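Local structure of D-aminopeptidase (Bacillus subtilis, 1HI9) at residues Asp215-Ser220 with Lys252-Ala257; Trp231-Pro236 with Thr245-Gln250; Glu10-Leu15 with Arg32-Glu37; Tyr4-Met9 with Leu101-Arg106. The protein hydrolyses N-terminal residues from peptides containing D-amino acids, as a two-zinc aminopeptidase whose ten subunits enclose a central chamber holding the active sites. All blocks are in the same frame, centred on the assembly; numbering follows the deposited sequence.

Along the chain the contacts come as two nested pairs: contact 3 lies inside the loop closed by contact 4, and contact 2 inside the later loop closed by contact 1. Contact 4 pairs strand 2-7 with strand 97-103, and contact 3, its centre about 10 Å away, packs the loop after strand 2-7 on helix 28-48; both bring zinc ligands at the strand ends. Contacts 1 and 2, about 13 Å between centres, each have one strand in the antiparallel sheet, and these two are neighbours. The centres of contacts 1 and 4 are about 22 Å apart, their nearest atoms about 10 Å. Contacts 1 to 3 meet other subunits, contact 4 none.

Contact 1: residues Asp215-Ser220 with Lys252-Ala257; sequences DRPVLS and KDMLEA
P217 and A257 make the apolar centre of this contact. The proline ring points at the helix start: CG lies 4.1 Å from A257 CB and packs against the backbone at D253 and M254, with the sulfur of M254 at the margin. Deeper in, CD2 of L219 reaches the carbonyl of A257, and the same leucine continues along the helix to A260, M261 and M264. The bent chain of R216 adds van der Waals contact, its NH1 3.6 Å from K252 CA.

Polar contact across the two segments is slight: D215 O receives a CA-H...O approach from D253, 3.5 Å from its CA.

The stronger bonds lie within 252-257. D253 is the N-cap: its OD2 accepts from E256 N at 3.2 Å, met from above the carboxylate plane, while OD1 makes a salt bridge with K252 NZ. E256 replies through OE2, 2.7 Å from K252 N. These bonds tie the N-cap region to the first turn, whose own backbone bond runs from A257 N to D253 O.

This is a strand-to-helix connection, from strand 246-250, whose N-capped helix packs on the antiparallel sheet against the start of strand 218-223.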
loop_
_atom_site.group_PDB
_atom_site.type_symbol
_atom_site.label_atom_id
_atom_site.label_comp_id
_atom_site.label_asym_id
_atom_site.label_seq_id
_atom_site.Cartn_x
_atom_site.Cartn_y
_atom_site.Cartn_z
ATOM N N ASP A 215 9.601 49.486 18.121
ATOM C CA ASP A 215 8.226 49.732 18.547
ATOM C C ASP A 215 7.217 49.205 17.535
ATOM O O ASP A 215 6.285 48.494 17.896
ATOM C CB ASP A 215 7.996 51.231 18.748
ATOM C CG ASP A 215 8.645 51.761 20.010
ATOM O OD1 ASP A 215 8.607 52.998 20.230
ATOM O OD2 ASP A 215 9.186 50.944 20.783
ATOM N N ARG A 216 7.391 49.577 16.272
ATOM C CA ARG A 216 6.494 49.130 15.206
ATOM C C ARG A 216 7.349 48.433 14.167
ATOM O O ARG A 216 7.575 48.951 13.077
ATOM C CB ARG A 216 5.772 50.321 14.572
ATOM C CG ARG A 216 4.796 51.032 15.502
ATOM C CD ARG A 216 4.193 52.259 14.823
ATOM N NE ARG A 216 3.521 51.918 13.565
ATOM C CZ ARG A 216 2.403 51.202 13.481
ATOM N NH1 ARG A 216 1.820 50.745 14.584
ATOM N NH2 ARG A 216 1.868 50.944 12.295
ATOM N N PRO A 217 7.827 47.231 14.498
ATOM C CA PRO A 217 8.675 46.443 13.609
ATOM C C PRO A 217 8.068 46.086 12.264
ATOM O O PRO A 217 6.869 45.853 12.140
ATOM C CB PRO A 217 8.999 45.210 14.450
ATOM C CG PRO A 217 7.763 45.029 15.260
ATOM C CD PRO A 217 7.433 46.444 15.683
ATOM N N VAL A 218 8.923 46.070 11.254
ATOM C CA VAL A 218 8.510 45.710 9.915
ATOM C C VAL A 218 9.065 44.315 9.673
ATOM O O VAL A 218 10.285 44.102 9.647
ATOM C CB VAL A 218 9.087 46.669 8.856
ATOM C CG1 VAL A 218 8.765 46.164 7.461
ATOM C CG2 VAL A 218 8.513 48.065 9.052
ATOM N N LEU A 219 8.155 43.361 9.514
ATOM C CA LEU A 219 8.529 41.985 9.269
ATOM C C LEU A 219 8.707 41.759 7.781
ATOM O O LEU A 219 7.861 42.151 6.986
ATOM C CB LEU A 219 7.444 41.042 9.795
ATOM C CG LEU A 219 7.619 39.550 9.465
ATOM C CD1 LEU A 219 8.949 39.061 10.020
ATOM C CD2 LEU A 219 6.461 38.736 10.061
ATOM N N SER A 220 9.820 41.148 7.406
ATOM C CA SER A 220 10.083 40.841 6.010
ATOM C C SER A 220 10.437 39.362 5.944
ATOM O O SER A 220 11.227 38.862 6.748
ATOM C CB SER A 220 11.244 41.681 5.460
ATOM O OG SER A 220 10.827 42.998 5.158
ATOM N N LYS A 252 2.189 46.287 14.575
ATOM C CA LYS A 252 1.975 47.266 15.636
ATOM C C LYS A 252 3.017 47.094 16.736
ATOM O O LYS A 252 3.389 48.059 17.401
ATOM C CB LYS A 252 0.580 47.102 16.243
ATOM C CG LYS A 252 -0.558 47.243 15.244
ATOM C CD LYS A 252 -1.930 47.268 15.937
ATOM C CE LYS A 252 -2.229 45.978 16.723
ATOM N NZ LYS A 252 -1.343 45.768 17.925
ATOM N N ASP A 253 3.463 45.855 16.923
ATOM C CA ASP A 253 4.473 45.507 17.915
ATOM C C ASP A 253 5.100 44.157 17.577
ATOM O O ASP A 253 4.671 43.478 16.642
ATOM C CB ASP A 253 3.861 45.443 19.306
ATOM C CG ASP A 253 2.542 44.716 19.317
ATOM O OD1 ASP A 253 1.507 45.348 19.026
ATOM O OD2 ASP A 253 2.534 43.505 19.593
ATOM N N MET A 254 6.116 43.765 18.341
ATOM C CA MET A 254 6.799 42.501 18.087
ATOM C C MET A 254 5.848 41.306 18.182
ATOM O O MET A 254 5.977 40.344 17.428
ATOM C CB MET A 254 7.961 42.326 19.068
ATOM C CG MET A 254 8.929 41.201 18.709
ATOM S SD MET A 254 9.636 41.372 17.055
ATOM C CE MET A 254 9.565 39.632 16.507
ATOM N N LEU A 255 4.892 41.369 19.103
ATOM C CA LEU A 255 3.954 40.277 19.256
ATOM C C LEU A 255 3.103 40.064 18.000
ATOM O O LEU A 255 2.864 38.924 17.595
ATOM C CB LEU A 255 3.054 40.501 20.469
ATOM C CG LEU A 255 3.764 40.629 21.820
ATOM C CD1 LEU A 255 2.737 40.470 22.925
ATOM C CD2 LEU A 255 4.854 39.570 21.982
ATOM N N GLU A 256 2.646 41.150 17.383
ATOM C CA GLU A 256 1.843 41.028 16.176
ATOM C C GLU A 256 2.738 40.558 15.030
ATOM O O GLU A 256 2.314 39.800 14.146
ATOM C CB GLU A 256 1.196 42.367 15.802
ATOM C CG GLU A 256 -0.028 42.208 14.916
ATOM C CD GLU A 256 -0.465 43.503 14.244
ATOM O OE1 GLU A 256 -1.670 43.621 13.908
ATOM O OE2 GLU A 256 0.392 44.397 14.037
ATOM N N ALA A 257 3.989 41.002 15.057
ATOM C CA ALA A 257 4.945 40.632 14.024
ATOM C C ALA A 257 5.205 39.132 14.086
ATOM O O ALA A 257 5.333 38.477 13.053
ATOM C CB ALA A 257 6.257 41.398 14.218
#

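Contact 2: residues Trp231-Pro236 with Thr245-Gln250; sequences WANLMP and TTVQFQ
M235 and F249 both send CG anti to their backbone N, with chi1 of the methionine at -168°, and so aim their side chains toward each other across the contact. M235 stays extended to its sulfur and then bends at chi3, 89°, which swings the terminal methyl over the phenyl ring. CE sits 4.0 Å from the ring centroid, 26° off the normal, a CH-pi contact displaced toward the CD1-CE1 side of the rim; CE to F249 CD1 is 3.7 Å. The two side chains cross at about a right angle, so the methionine meets the ring with its end. At the ring edge, near the plane, P236 O lies 3.9 Å from F249 CE1.

Two residues earlier on the strand, V247 points the same way and divides its methyl groups between two partners. CG2 faces A232 CB at 4.3 Å, and CG1 lies against N233, 4.2 Å from its CA. The N233 amide borders CG1 through OD1, but its polar partner is T238. The OG1 of T238 is within hydrogen-bonding reach of both N233 OD1 and M235 O, and its single proton can serve one of them at a time.

The 231-236 side is shaped by a type I turn from A232 to M235, closed by a 3.0 Å bond from M235 N to A232 O. M235 also touches P236 of a neighbouring subunit. V247 and F249, two apart, share one face as in any beta strand; here that face of the antiparallel sheet is covered by the end of helix 226-232, its turn and helix 254-268.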
loop_
_atom_site.group_PDB
_atom_site.type_symbol
_atom_site.label_atom_id
_atom_site.label_comp_id
_atom_site.label_asym_id
_atom_site.label_seq_id
_atom_site.Cartn_x
_atom_site.Cartn_y
_atom_site.Cartn_z
ATOM N N TRP A 231 1.153 33.155 -1.727
ATOM C CA TRP A 231 0.314 32.629 -0.656
ATOM C C TRP A 231 0.322 33.576 0.548
ATOM O O TRP A 231 -0.731 33.974 1.046
ATOM C CB TRP A 231 0.798 31.241 -0.213
ATOM C CG TRP A 231 0.062 30.071 -0.846
ATOM C CD1 TRP A 231 0.536 29.211 -1.808
ATOM C CD2 TRP A 231 -1.258 29.607 -0.516
ATOM N NE1 TRP A 231 -0.403 28.244 -2.084
ATOM C CE2 TRP A 231 -1.506 28.460 -1.309
ATOM C CE3 TRP A 231 -2.243 30.047 0.372
ATOM C CZ2 TRP A 231 -2.713 27.749 -1.236
ATOM C CZ3 TRP A 231 -3.445 29.338 0.445
ATOM C CH2 TRP A 231 -3.666 28.198 -0.354
ATOM N N ALA A 232 1.514 33.931 1.015
ATOM C CA ALA A 232 1.638 34.822 2.166
ATOM C C ALA A 232 1.024 36.196 1.880
ATOM O O ALA A 232 0.404 36.814 2.754
ATOM C CB ALA A 232 3.110 34.985 2.550
ATOM N N ASN A 233 1.195 36.664 0.649
ATOM C CA ASN A 233 0.679 37.959 0.250
ATOM C C ASN A 233 -0.850 38.013 0.240
ATOM O O ASN A 233 -1.448 39.034 -0.101
ATOM C CB ASN A 233 1.249 38.335 -1.121
ATOM C CG ASN A 233 0.951 39.768 -1.496
ATOM O OD1 ASN A 233 1.003 40.666 -0.646
ATOM N ND2 ASN A 233 0.654 39.999 -2.771
ATOM N N LEU A 234 -1.477 36.909 0.622
ATOM C CA LEU A 234 -2.930 36.833 0.688
ATOM C C LEU A 234 -3.385 37.459 2.005
ATOM O O LEU A 234 -4.494 37.973 2.111
ATOM C CB LEU A 234 -3.375 35.375 0.646
ATOM C CG LEU A 234 -4.183 34.854 -0.538
ATOM C CD1 LEU A 234 -3.708 35.452 -1.849
ATOM C CD2 LEU A 234 -4.059 33.339 -0.552
ATOM N N MET A 235 -2.522 37.410 3.013
ATOM C CA MET A 235 -2.860 37.965 4.314
ATOM C C MET A 235 -2.986 39.481 4.259
ATOM O O MET A 235 -2.112 40.169 3.731
ATOM C CB MET A 235 -1.805 37.588 5.346
ATOM C CG MET A 235 -2.227 37.880 6.772
ATOM S SD MET A 235 -0.985 37.405 7.976
ATOM C CE MET A 235 -0.005 38.936 8.058
ATOM N N PRO A 236 -4.082 40.025 4.812
ATOM C CA PRO A 236 -4.284 41.475 4.807
ATOM C C PRO A 236 -3.112 42.200 5.463
ATOM O O PRO A 236 -2.557 41.729 6.455
ATOM C CB PRO A 236 -5.574 41.646 5.605
ATOM C CG PRO A 236 -6.311 40.366 5.340
ATOM C CD PRO A 236 -5.214 39.342 5.467
ATOM N N THR A 245 10.967 37.836 -3.929
ATOM C CA THR A 245 10.058 36.827 -3.412
ATOM C C THR A 245 9.880 37.141 -1.937
ATOM O O THR A 245 9.582 36.264 -1.119
ATOM C CB THR A 245 10.642 35.419 -3.549
ATOM O OG1 THR A 245 11.868 35.345 -2.813
ATOM C CG2 THR A 245 10.894 35.093 -5.010
ATOM N N THR A 246 10.063 38.414 -1.611
ATOM C CA THR A 246 9.952 38.893 -0.244
ATOM C C THR A 246 8.609 39.576 -0.013
ATOM O O THR A 246 8.157 40.369 -0.840
ATOM C CB THR A 246 11.078 39.899 0.060
ATOM O OG1 THR A 246 12.338 39.324 -0.315
ATOM C CG2 THR A 246 11.113 40.238 1.530
ATOM N N VAL A 247 7.977 39.251 1.113
ATOM C CA VAL A 247 6.692 39.831 1.480
ATOM C C VAL A 247 6.892 40.592 2.783
ATOM O O VAL A 247 7.541 40.093 3.698
ATOM C CB VAL A 247 5.624 38.743 1.672
ATOM C CG1 VAL A 247 4.276 39.380 1.969
ATOM C CG2 VAL A 247 5.553 37.866 0.427
ATOM N N GLN A 248 6.355 41.807 2.857
ATOM C CA GLN A 248 6.521 42.618 4.053
ATOM C C GLN A 248 5.207 42.865 4.786
ATOM O O GLN A 248 4.125 42.869 4.194
ATOM C CB GLN A 248 7.163 43.962 3.700
ATOM C CG GLN A 248 8.443 43.843 2.903
ATOM C CD GLN A 248 9.193 45.153 2.829
ATOM O OE1 GLN A 248 8.603 46.199 2.555
ATOM N NE2 GLN A 248 10.508 45.106 3.076
ATOM N N PHE A 249 5.320 43.076 6.088
ATOM C CA PHE A 249 4.169 43.323 6.928
ATOM C C PHE A 249 4.525 44.305 8.043
ATOM O O PHE A 249 5.379 44.011 8.883
ATOM C CB PHE A 249 3.688 42.006 7.546
ATOM C CG PHE A 249 2.571 42.174 8.538
ATOM C CD1 PHE A 249 1.267 42.403 8.104
ATOM C CD2 PHE A 249 2.835 42.172 9.903
ATOM C CE1 PHE A 249 0.248 42.628 9.014
ATOM C CE2 PHE A 249 1.820 42.398 10.820
ATOM C CZ PHE A 249 0.523 42.629 10.375
ATOM N N GLN A 250 3.870 45.466 8.045
ATOM C CA GLN A 250 4.099 46.476 9.074
ATOM C C GLN A 250 3.250 46.068 10.275
ATOM O O GLN A 250 2.022 46.007 10.185
ATOM C CB GLN A 250 3.681 47.862 8.566
ATOM C CG GLN A 250 3.647 48.946 9.640
ATOM C CD GLN A 250 5.009 49.238 10.258
ATOM O OE1 GLN A 250 5.877 49.846 9.637
ATOM N NE2 GLN A 250 5.198 48.793 11.495
#

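Contact 3: residues Glu10-Leu15 with Arg32-Glu37; sequences EGISGL and RLIMTE. With ZN (zinc ion), chain G.
I12 meets I34 with two branched side chains that slide past each other in opposite directions, methyl against methyl: CG2 of I12 is 3.8 Å from CG2 of I34. The other branch of I12 goes to M35, with CG1 4.1 Å from M35 CG, and the two chains cross at about a right angle. The far end of I34 is used as well, its CD1 lying 4.1 Å from CD2 of L15. S13 adds its carbonyl, with O 3.6 Å from I34 CG2, while its hydroxyl bonds the carboxylate of E38 on the same helix.

Behind this shell, the loop is shaped by a type II turn from I12 to L15, with G14 at the third position and a positive phi of 80°. K174 NZ bonds the carbonyls of E10, I12 and L15, so the loop curves around it. On the helical side, R32 O accepts from both N and OG1 of T36. M35 runs out straight, chi1 176°, toward M9 and the residues near the metal.

Further out, E10 bends at chi2, 81°, which brings its carboxylate to the zinc of chain G, with OE1 at 2.3 Å and OE2 more distant at 2.8 Å; D8 and H60 are the other protein ligands, and a water is bound too. Loops such as this one, at the C-terminal ends of parallel strands, commonly carry the active site in alpha/beta folds, and here it serves the two-zinc centre.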
loop_
_atom_site.group_PDB
_atom_site.type_symbol
_atom_site.label_atom_id
_atom_site.label_comp_id
_atom_site.label_asym_id
_atom_site.label_seq_id
_atom_site.Cartn_x
_atom_site.Cartn_y
_atom_site.Cartn_z
ATOM N N GLU A 10 16.667 20.017 16.089
ATOM C CA GLU A 10 17.786 19.947 15.158
ATOM C C GLU A 10 19.150 20.190 15.785
ATOM O O GLU A 10 20.150 19.620 15.351
ATOM C CB GLU A 10 17.584 20.917 13.996
ATOM C CG GLU A 10 16.451 20.543 13.054
ATOM C CD GLU A 10 15.085 20.956 13.574
ATOM O OE1 GLU A 10 15.016 21.510 14.688
ATOM O OE2 GLU A 10 14.082 20.731 12.863
ATOM N N GLY A 11 19.185 21.035 16.803
ATOM C CA GLY A 11 20.436 21.336 17.460
ATOM C C GLY A 11 20.773 20.417 18.616
ATOM O O GLY A 11 21.824 20.563 19.228
ATOM N N ILE A 12 19.897 19.468 18.933
ATOM C CA ILE A 12 20.170 18.547 20.027
ATOM C C ILE A 12 21.445 17.783 19.715
ATOM O O ILE A 12 21.773 17.522 18.547
ATOM C CB ILE A 12 19.020 17.556 20.233
ATOM C CG1 ILE A 12 17.789 18.306 20.724
ATOM C CG2 ILE A 12 19.417 16.489 21.229
ATOM C CD1 ILE A 12 17.997 19.061 22.014
ATOM N N SER A 13 22.162 17.414 20.765
ATOM C CA SER A 13 23.424 16.721 20.576
ATOM C C SER A 13 23.271 15.319 20.010
ATOM O O SER A 13 22.277 14.650 20.262
ATOM C CB SER A 13 24.188 16.675 21.892
ATOM O OG SER A 13 23.399 16.080 22.888
ATOM N N GLY A 14 24.257 14.900 19.224
ATOM C CA GLY A 14 24.237 13.577 18.633
ATOM C C GLY A 14 23.374 13.404 17.393
ATOM O O GLY A 14 23.570 12.452 16.639
ATOM N N LEU A 15 22.427 14.308 17.164
ATOM C CA LEU A 15 21.541 14.193 16.005
ATOM C C LEU A 15 22.154 14.793 14.723
ATOM O O LEU A 15 22.364 15.994 14.625
ATOM C CB LEU A 15 20.194 14.859 16.320
ATOM C CG LEU A 15 19.636 14.599 17.728
ATOM C CD1 LEU A 15 18.199 15.110 17.819
ATOM C CD2 LEU A 15 19.694 13.109 18.054
ATOM N N ARG A 32 13.907 11.781 20.391
ATOM C CA ARG A 32 13.161 12.450 21.450
ATOM C C ARG A 32 13.619 12.014 22.832
ATOM O O ARG A 32 13.432 12.734 23.813
ATOM C CB ARG A 32 11.659 12.229 21.279
ATOM C CG ARG A 32 11.179 10.822 21.482
ATOM C CD ARG A 32 9.682 10.743 21.220
ATOM N NE ARG A 32 9.178 9.393 21.454
ATOM C CZ ARG A 32 7.949 8.983 21.160
ATOM N NH1 ARG A 32 7.074 9.824 20.608
ATOM N NH2 ARG A 32 7.604 7.726 21.420
ATOM N N LEU A 33 14.243 10.844 22.903
ATOM C CA LEU A 33 14.747 10.351 24.169
ATOM C C LEU A 33 15.959 11.208 24.518
ATOM O O LEU A 33 16.070 11.749 25.621
ATOM C CB LEU A 33 15.159 8.885 24.042
ATOM C CG LEU A 33 15.026 8.031 25.313
ATOM C CD1 LEU A 33 15.647 6.670 25.053
ATOM C CD2 LEU A 33 15.704 8.698 26.496
ATOM N N ILE A 34 16.868 11.344 23.561
ATOM C CA ILE A 34 18.066 12.151 23.764
ATOM C C ILE A 34 17.676 13.607 24.050
ATOM O O ILE A 34 18.253 14.256 24.924
ATOM C CB ILE A 34 18.974 12.068 22.519
ATOM C CG1 ILE A 34 19.418 10.616 22.332
ATOM C CG2 ILE A 34 20.179 13.005 22.665
ATOM C CD1 ILE A 34 20.044 10.318 20.984
ATOM N N MET A 35 16.682 14.103 23.317
ATOM C CA MET A 35 16.195 15.469 23.485
ATOM C C MET A 35 15.680 15.720 24.900
ATOM O O MET A 35 15.982 16.740 25.510
ATOM C CB MET A 35 15.066 15.749 22.493
ATOM C CG MET A 35 14.419 17.121 22.652
ATOM S SD MET A 35 13.004 17.312 21.572
ATOM C CE MET A 35 12.701 19.046 21.645
ATOM N N THR A 36 14.877 14.789 25.406
ATOM C CA THR A 36 14.329 14.921 26.744
ATOM C C THR A 36 15.454 14.917 27.772
ATOM O O THR A 36 15.472 15.735 28.691
ATOM C CB THR A 36 13.344 13.786 27.043
ATOM O OG1 THR A 36 12.254 13.861 26.120
ATOM C CG2 THR A 36 12.803 13.900 28.468
ATOM N N GLU A 37 16.411 14.014 27.605
ATOM C CA GLU A 37 17.518 13.946 28.542
ATOM C C GLU A 37 18.397 15.182 28.480
ATOM O O GLU A 37 18.880 15.645 29.513
ATOM C CB GLU A 37 18.325 12.678 28.297
ATOM C CG GLU A 37 17.510 11.442 28.632
ATOM C CD GLU A 37 18.283 10.163 28.480
ATOM O OE1 GLU A 37 18.851 9.933 27.386
ATOM O OE2 GLU A 37 18.317 9.385 29.457
HETATM ZN ZN ZN G . 12.864 22.285 14.830
HETATM O O HOH W 1 12.264 24.458 13.643
#

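Contact 4: residues Tyr4-Met9 with Leu101-Arg106; sequences YMSVDM and LGYHAR. With ZN (zinc ion), chain F; ZN (zinc ion), chain G.
S6 OG is held by three groups: the hydroxyl of Y103 at 2.7 Å, S59 OG and the carbonyl of M87. Its chi1 of 175° puts it at the edge of the Y103 ring, in plane, and Y103 OH bonds N137 in turn. This is the parallel pairing of two central strands in an alpha/beta fold, 2-7 with 97-103, ending at the zinc site. L101 N donates to S6 O at 2.8 Å and 177°, and L101 O then receives D8 N, so V7 and L101 form a parallel bridge. Their side chains lie side by side on one face, and M5 CE touches L101 CD1 at 3.6 Å.

Beyond the bridge, 101-106 turns a corner at G102, whose phi is positive, while the D8 carboxylate spans both metals: OD2 binds the zinc of chain F at 2.0 Å, OD1 that of chain G at 2.3 Å. M9 N adds a weak bond to OD1. E133 completes the protein ligands of the chain F ion, and one water binds both zincs, 2.1 Å from that ion and farther from the other.

H104 binds the chain F zinc through NE2 at 1.9 Å, its ring turned 51° from the D8 carboxylate and stacked on that of the nucleophile H115. The ring's rotation is further held by ND1, which donates to A105 O at 3.0 Å, with the oxygen in the ring plane.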
loop_
_atom_site.group_PDB
_atom_site.type_symbol
_atom_site.label_atom_id
_atom_site.label_comp_id
_atom_site.label_asym_id
_atom_site.label_seq_id
_atom_site.Cartn_x
_atom_site.Cartn_y
_atom_site.Cartn_z
ATOM N N TYR A 4 12.744 30.422 31.751
ATOM C CA TYR A 4 11.988 29.947 30.597
ATOM C C TYR A 4 12.883 29.159 29.654
ATOM O O TYR A 4 13.989 29.594 29.325
ATOM C CB TYR A 4 11.401 31.112 29.813
ATOM C CG TYR A 4 10.561 30.669 28.630
ATOM C CD1 TYR A 4 9.235 30.255 28.809
ATOM C CD2 TYR A 4 11.092 30.648 27.338
ATOM C CE1 TYR A 4 8.455 29.833 27.728
ATOM C CE2 TYR A 4 10.323 30.226 26.251
ATOM C CZ TYR A 4 9.007 29.824 26.452
ATOM O OH TYR A 4 8.230 29.444 25.379
ATOM N N MET A 5 12.388 28.013 29.194
ATOM C CA MET A 5 13.149 27.170 28.278
ATOM C C MET A 5 12.402 26.849 26.990
ATOM O O MET A 5 11.256 26.411 27.009
ATOM C CB MET A 5 13.544 25.857 28.955
ATOM C CG MET A 5 14.848 25.910 29.719
ATOM S SD MET A 5 15.313 24.311 30.424
ATOM C CE MET A 5 15.651 23.362 28.966
ATOM N N SER A 6 13.065 27.084 25.866
ATOM C CA SER A 6 12.501 26.782 24.562
ATOM C C SER A 6 13.401 25.690 24.022
ATOM O O SER A 6 14.601 25.906 23.843
ATOM C CB SER A 6 12.553 27.997 23.645
ATOM O OG SER A 6 12.107 27.657 22.343
ATOM N N VAL A 7 12.831 24.514 23.771
ATOM C CA VAL A 7 13.628 23.403 23.272
ATOM C C VAL A 7 13.268 22.950 21.861
ATOM O O VAL A 7 12.154 22.490 21.609
ATOM C CB VAL A 7 13.521 22.170 24.203
ATOM C CG1 VAL A 7 14.585 21.146 23.826
ATOM C CG2 VAL A 7 13.671 22.594 25.655
ATOM N N ASP A 8 14.231 23.081 20.949
ATOM C CA ASP A 8 14.067 22.655 19.566
ATOM C C ASP A 8 14.789 21.308 19.452
ATOM O O ASP A 8 15.367 20.830 20.433
ATOM C CB ASP A 8 14.701 23.677 18.618
ATOM C CG ASP A 8 13.995 23.750 17.280
ATOM O OD1 ASP A 8 13.115 22.908 17.015
ATOM O OD2 ASP A 8 14.321 24.653 16.487
ATOM N N MET A 9 14.775 20.702 18.269
ATOM C CA MET A 9 15.420 19.394 18.092
ATOM C C MET A 9 16.663 19.308 17.216
ATOM O O MET A 9 17.592 18.578 17.545
ATOM C CB MET A 9 14.418 18.387 17.533
ATOM C CG MET A 9 13.944 17.365 18.531
ATOM S SD MET A 9 13.022 16.071 17.740
ATOM C CE MET A 9 13.911 14.649 18.271
ATOM N N LEU A 101 17.440 25.814 23.847
ATOM C CA LEU A 101 18.127 24.519 23.761
ATOM C C LEU A 101 17.856 23.792 22.452
ATOM O O LEU A 101 16.741 23.817 21.936
ATOM C CB LEU A 101 17.673 23.620 24.913
ATOM C CG LEU A 101 18.699 22.800 25.691
ATOM C CD1 LEU A 101 17.941 21.882 26.634
ATOM C CD2 LEU A 101 19.590 21.991 24.774
ATOM N N GLY A 102 18.879 23.123 21.935
ATOM C CA GLY A 102 18.728 22.388 20.699
ATOM C C GLY A 102 18.439 23.263 19.499
ATOM O O GLY A 102 17.768 22.836 18.555
ATOM N N TYR A 103 18.935 24.497 19.530
ATOM C CA TYR A 103 18.723 25.400 18.415
ATOM C C TYR A 103 19.665 25.127 17.250
ATOM O O TYR A 103 20.685 24.444 17.382
ATOM C CB TYR A 103 18.837 26.848 18.883
ATOM C CG TYR A 103 17.513 27.405 19.377
ATOM C CD1 TYR A 103 16.736 26.700 20.294
ATOM C CD2 TYR A 103 17.032 28.617 18.911
ATOM C CE1 TYR A 103 15.504 27.194 20.727
ATOM C CE2 TYR A 103 15.805 29.121 19.339
ATOM C CZ TYR A 103 15.048 28.409 20.239
ATOM O OH TYR A 103 13.832 28.908 20.630
ATOM N N HIS A 104 19.298 25.674 16.099
ATOM C CA HIS A 104 20.063 25.489 14.868
ATOM C C HIS A 104 20.232 26.809 14.146
ATOM O O HIS A 104 19.609 27.794 14.504
ATOM C CB HIS A 104 19.323 24.496 13.960
ATOM C CG HIS A 104 17.890 24.866 13.729
ATOM N ND1 HIS A 104 17.506 25.860 12.856
ATOM C CD2 HIS A 104 16.752 24.412 14.305
ATOM C CE1 HIS A 104 16.193 26.003 12.897
ATOM N NE2 HIS A 104 15.713 25.134 13.770
ATOM N N ALA A 105 21.071 26.798 13.116
ATOM C CA ALA A 105 21.342 27.979 12.321
ATOM C C ALA A 105 20.128 28.370 11.489
ATOM O O ALA A 105 19.294 27.516 11.130
ATOM C CB ALA A 105 22.523 27.720 11.421
ATOM N N ARG A 106 20.032 29.664 11.182
ATOM C CA ARG A 106 18.923 30.184 10.376
ATOM C C ARG A 106 19.098 29.736 8.927
ATOM O O ARG A 106 20.187 29.332 8.517
ATOM C CB ARG A 106 18.859 31.720 10.473
ATOM C CG ARG A 106 20.111 32.490 9.989
ATOM C CD ARG A 106 19.969 33.989 10.270
ATOM N NE ARG A 106 21.184 34.772 10.013
ATOM C CZ ARG A 106 21.517 35.299 8.839
ATOM N NH1 ARG A 106 20.733 35.142 7.777
ATOM N NH2 ARG A 106 22.641 35.989 8.735
HETATM ZN ZN ZN F . 13.987 25.211 14.579
HETATM ZN ZN ZN G . 12.864 22.285 14.830
HETATM O O HOH W 1 12.264 24.458 13.643
#